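Local atomic coordinates of 3-methylaspartate ammonia-lyase (Citrobacter amalonaticus, PDB entry 1KKO), a protein that catalyses the reversible, magnesium-dependent anti elimination of ammonia from L-threo-3-methylaspartate to give mesaconate, on a TIM-barrel scaffold of the enolase superfamily. Residues L196-V200 against E201-G205. Residues are numbered along the deposited sequence; the frame is centred on the assembly and turned at random.
Sequences LINNV and EEKLG
Asn199 caps the short helix 200-204 by turning its amide oxygen back onto the first turn: OD1 accepts from Glu202 N at 2.6 Å, with a nearly straight N-H...O angle of 170° and the donor tilted slightly from the carbonyl plane. CG lies anti to the backbone N (chi1 179°), which carries the amide over the helix start; the position of Asn199 just before the helix makes it the N-cap, and the OD1 bond is its capping bond. Its backbone oxygen is gripped twice: Leu204 N approaches Asn199 O almost end-on at 2.9 Å, whereas Lys203 N, 3.2 Å from the same O, sits well above the carbonyl plane. The i-to-i+5 bonds, Leu204 N to Asn199 O and Gly205 N to Val200 O (2.6 Å), identify a wide pi-type turn; Gly205, with positive phi, is the first residue to leave helical backbone angles.

Lys203 runs back along the loop, extended beyond CG, so that its CD lies 3.8 Å from Asn199 CB and NZ donates to Asn198 OD1 at 2.7 Å. The Asn198 amide crosses the lysine end obliquely, and Asp175 holds the same NZ in a salt bridge. On the buried side, Ile197 CG2 packs 4.0 Å from Leu204 CB; Val200 and Leu204 both rest on helix 242-246.

This loop-helix unit follows barrel strand 191-194, whose end carries His194, the transition-state stabiliser, with the Leu196 side chain close by. The polar bonds therefore tie the chain leaving that strand to its own next helical turn, while the shared ammonium would be expected to favour an ionised Asp175 and to polarise the Asn198 carbonyl.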
loop_
_atom_site.group_PDB
_atom_site.type_symbol
_atom_site.label_atom_id
_atom_site.label_comp_id
_atom_site.label_asym_id
_atom_site.label_seq_id
_atom_site.Cartn_x
_atom_site.Cartn_y
_atom_site.Cartn_z
ATOM N N LEU A 196 13.917 -4.973 -12.292
ATOM C CA LEU A 196 14.293 -3.658 -12.822
ATOM C C LEU A 196 15.700 -3.673 -13.420
ATOM O O LEU A 196 16.589 -2.936 -12.990
ATOM C CB LEU A 196 14.178 -2.603 -11.720
ATOM C CG LEU A 196 14.225 -1.138 -12.159
ATOM C CD1 LEU A 196 13.133 -0.785 -13.121
ATOM C CD2 LEU A 196 14.141 -0.264 -10.924
ATOM N N ILE A 197 15.897 -4.531 -14.415
ATOM C CA ILE A 197 17.195 -4.639 -15.071
ATOM C C ILE A 197 17.215 -3.548 -16.140
ATOM O O ILE A 197 16.904 -3.780 -17.301
ATOM C CB ILE A 197 17.362 -6.054 -15.650
ATOM C CG1 ILE A 197 17.257 -7.106 -14.536
ATOM C CG2 ILE A 197 18.666 -6.182 -16.421
ATOM C CD1 ILE A 197 18.381 -7.059 -13.516
ATOM N N ASN A 198 17.576 -2.337 -15.731
ATOM C CA ASN A 198 17.442 -1.182 -16.608
ATOM C C ASN A 198 18.759 -0.459 -16.927
ATOM O O ASN A 198 18.731 0.677 -17.407
ATOM C CB ASN A 198 16.428 -0.193 -16.021
ATOM C CG ASN A 198 16.900 0.420 -14.717
ATOM O OD1 ASN A 198 17.976 0.099 -14.232
ATOM N ND2 ASN A 198 16.082 1.291 -14.138
ATOM N N ASN A 199 19.873 -1.131 -16.635
ATOM C CA ASN A 199 21.231 -0.619 -16.875
ATOM C C ASN A 199 22.063 -1.721 -17.493
ATOM O O ASN A 199 22.057 -2.843 -17.003
ATOM C CB ASN A 199 21.919 -0.156 -15.571
ATOM C CG ASN A 199 23.325 0.347 -15.806
ATOM O OD1 ASN A 199 24.283 -0.430 -15.862
ATOM N ND2 ASN A 199 23.457 1.661 -15.972
ATOM N N VAL A 200 22.813 -1.395 -18.545
ATOM C CA VAL A 200 23.678 -2.386 -19.169
ATOM C C VAL A 200 24.896 -2.772 -18.320
ATOM O O VAL A 200 25.111 -3.939 -18.040
ATOM C CB VAL A 200 24.170 -1.912 -20.545
ATOM C CG1 VAL A 200 25.238 -2.855 -21.063
ATOM C CG2 VAL A 200 23.013 -1.830 -21.533
ATOM N N GLU A 201 25.699 -1.804 -17.909
ATOM C CA GLU A 201 26.947 -2.164 -17.224
ATOM C C GLU A 201 26.724 -2.868 -15.889
ATOM O O GLU A 201 27.390 -3.866 -15.576
ATOM C CB GLU A 201 27.830 -0.940 -17.001
ATOM C CG GLU A 201 28.788 -0.630 -18.143
ATOM C CD GLU A 201 29.733 -1.775 -18.479
ATOM O OE1 GLU A 201 30.421 -2.296 -17.568
ATOM O OE2 GLU A 201 29.783 -2.155 -19.659
ATOM N N GLU A 202 25.758 -2.383 -15.119
ATOM C CA GLU A 202 25.617 -2.866 -13.751
ATOM C C GLU A 202 24.501 -3.845 -13.482
ATOM O O GLU A 202 24.541 -4.531 -12.471
ATOM C CB GLU A 202 25.449 -1.688 -12.809
ATOM C CG GLU A 202 26.619 -0.719 -12.856
ATOM C CD GLU A 202 27.974 -1.410 -12.931
ATOM O OE1 GLU A 202 28.161 -2.477 -12.301
ATOM O OE2 GLU A 202 28.871 -0.884 -13.623
ATOM N N LYS A 203 23.502 -3.902 -14.358
ATOM C CA LYS A 203 22.351 -4.767 -14.108
ATOM C C LYS A 203 22.300 -5.935 -15.095
ATOM O O LYS A 203 22.179 -7.079 -14.699
ATOM C CB LYS A 203 21.067 -3.925 -14.066
ATOM C CG LYS A 203 21.077 -2.950 -12.869
ATOM C CD LYS A 203 19.956 -1.923 -12.888
ATOM C CE LYS A 203 20.117 -0.907 -11.752
ATOM N NZ LYS A 203 19.055 0.122 -11.767
ATOM N N LEU A 204 22.440 -5.655 -16.384
ATOM C CA LEU A 204 22.437 -6.732 -17.362
ATOM C C LEU A 204 23.827 -7.328 -17.506
ATOM O O LEU A 204 24.002 -8.543 -17.556
ATOM C CB LEU A 204 21.994 -6.205 -18.724
ATOM C CG LEU A 204 22.081 -7.174 -19.913
ATOM C CD1 LEU A 204 21.153 -8.372 -19.731
ATOM C CD2 LEU A 204 21.750 -6.439 -21.204
ATOM N N GLY A 205 24.810 -6.438 -17.561
ATOM C CA GLY A 205 26.175 -6.826 -17.850
ATOM C C GLY A 205 26.423 -6.546 -19.323
ATOM O O GLY A 205 25.508 -6.638 -20.140
#